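Local coordinates for interleukin-1beta (Gallus gallus, PDB 2WRY), which probably acts as a secreted pro-inflammatory cytokine that binds the interleukin-1 receptor, the chain here being the C-terminal beta-trefoil part of a longer protein, at residues A[103-106]-A[107-110]. Residues are numbered along the deposited sequence; the frame is centred on the assembly and turned at random.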
loop_
_atom_site.group_PDB
_atom_site.type_symbol
_atom_site.label_atom_id
_atom_site.label_comp_id
_atom_site.label_asym_id
_atom_site.label_seq_id
_atom_site.Cartn_x
_atom_site.Cartn_y
_atom_site.Cartn_z
ATOM N N VAL A 103 11.624 13.094 -7.842
ATOM C CA VAL A 103 10.409 12.548 -8.454
ATOM C C VAL A 103 10.503 11.025 -8.481
ATOM O O VAL A 103 9.531 10.324 -8.195
ATOM C CB VAL A 103 10.152 13.154 -9.881
ATOM C CG1 VAL A 103 8.955 12.497 -10.555
ATOM C CG2 VAL A 103 9.927 14.652 -9.776
ATOM N N GLU A 104 11.697 10.523 -8.779
ATOM C CA GLU A 104 11.955 9.073 -8.842
ATOM C C GLU A 104 11.603 8.383 -7.528
ATOM O O GLU A 104 10.898 7.387 -7.535
ATOM C CB GLU A 104 13.419 8.782 -9.188
ATOM C CG GLU A 104 13.642 7.386 -9.723
ATOM C CD GLU A 104 15.000 6.790 -9.335
ATOM O OE1 GLU A 104 15.804 7.470 -8.637
ATOM O OE2 GLU A 104 15.266 5.625 -9.741
ATOM N N LEU A 105 12.108 8.918 -6.415
ATOM C CA LEU A 105 11.883 8.287 -5.093
ATOM C C LEU A 105 10.458 8.488 -4.604
ATOM O O LEU A 105 9.995 7.753 -3.742
ATOM C CB LEU A 105 12.860 8.836 -4.060
ATOM C CG LEU A 105 14.285 8.318 -4.231
ATOM C CD1 LEU A 105 15.190 9.170 -3.356
ATOM C CD2 LEU A 105 14.340 6.836 -3.862
ATOM N N THR A 106 9.766 9.486 -5.145
ATOM C CA THR A 106 8.360 9.700 -4.760
ATOM C C THR A 106 7.468 8.490 -5.100
ATOM O O THR A 106 6.374 8.352 -4.519
ATOM C CB THR A 106 7.823 11.029 -5.323
ATOM O OG1 THR A 106 8.593 12.100 -4.751
ATOM C CG2 THR A 106 6.360 11.230 -4.960
ATOM N N ARG A 107 7.947 7.582 -5.961
ATOM C CA ARG A 107 7.229 6.327 -6.266
ATOM C C ARG A 107 6.877 5.526 -5.010
ATOM O O ARG A 107 5.890 4.765 -5.009
ATOM C CB ARG A 107 8.032 5.440 -7.250
ATOM C CG ARG A 107 9.270 4.761 -6.659
ATOM C CD ARG A 107 10.022 4.076 -7.768
ATOM N NE ARG A 107 11.146 3.248 -7.333
ATOM C CZ ARG A 107 12.387 3.702 -7.184
ATOM N NH1 ARG A 107 12.648 4.998 -7.341
ATOM N NH2 ARG A 107 13.360 2.876 -6.815
ATOM N N PHE A 108 7.677 5.698 -3.951
ATOM C CA PHE A 108 7.462 4.951 -2.712
ATOM C C PHE A 108 6.476 5.595 -1.764
ATOM O O PHE A 108 6.117 4.973 -0.774
ATOM C CB PHE A 108 8.776 4.821 -1.946
ATOM C CG PHE A 108 9.761 3.920 -2.626
ATOM C CD1 PHE A 108 9.533 2.543 -2.695
ATOM C CD2 PHE A 108 10.922 4.450 -3.189
ATOM C CE1 PHE A 108 10.455 1.685 -3.306
ATOM C CE2 PHE A 108 11.852 3.596 -3.828
ATOM C CZ PHE A 108 11.620 2.229 -3.882
ATOM N N ILE A 109 6.055 6.831 -2.046
ATOM C CA ILE A 109 5.218 7.578 -1.107
ATOM C C ILE A 109 3.734 7.480 -1.461
ATOM O O ILE A 109 3.340 7.636 -2.618
ATOM C CB ILE A 109 5.661 9.080 -1.000
ATOM C CG1 ILE A 109 7.080 9.192 -0.435
ATOM C CG2 ILE A 109 4.685 9.908 -0.138
ATOM C CD1 ILE A 109 7.226 8.620 0.979
ATOM N N PHE A 110 2.935 7.201 -0.438
ATOM C CA PHE A 110 1.465 7.202 -0.508
ATOM C C PHE A 110 0.953 8.143 0.545
ATOM O O PHE A 110 1.586 8.316 1.581
ATOM C CB PHE A 110 0.899 5.799 -0.239
ATOM C CG PHE A 110 1.348 4.769 -1.252
ATOM C CD1 PHE A 110 2.617 4.180 -1.165
ATOM C CD2 PHE A 110 0.511 4.397 -2.309
ATOM C CE1 PHE A 110 3.036 3.214 -2.117
ATOM C CE2 PHE A 110 0.915 3.449 -3.280
ATOM C CZ PHE A 110 2.201 2.864 -3.184
#
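R107 folds back over the backbone of E104 in a short run of successive i to i+3 turns, which leads from strand 99-100 into strand 110-115 of the beta-trefoil. The turn character rests on two sound backbone bonds, F108 N to L105 O at 3.1 Å and nearly straight (169°) and I109 N to T106 O at 2.9 Å, and on two weak ones, T106 N to V103 O and R107 N to E104 O. The last acceptor is gripped again, because R107 NH1 also donates to E104 O at 3.0 Å; that oxygen lies close to the guanidinium plane, whereas the donor stands well above the carbonyl plane. CG of R107 sits between its own N and carbonyl carbon (chi1 73°), and the chain then runs extended to NE, which carries it past E104 O.

Packing is close on the inner side. F108 places CE2 over the centre of the guanidinium, 3.3 Å above its plane, and the same atom meets L105 CD2 at 4.1 Å. NE of R107 forms a salt bridge with OE1 of E92, a second polar hold besides NH1 on E104 O. Shortening R107 to an alanine would probably leave E92 without its salt-bridge partner, take the side-chain donor from E104 O and open a gap beneath F108 CE2.

The exposed side is slacker. The E104 side chain lies alongside R107, its carboxylate turned 35° from the guanidinium, and the pair is a long salt bridge: OE2 stands 3.6 Å from R107 NH1, well out of the guanidinium plane, with no N-H directed at it.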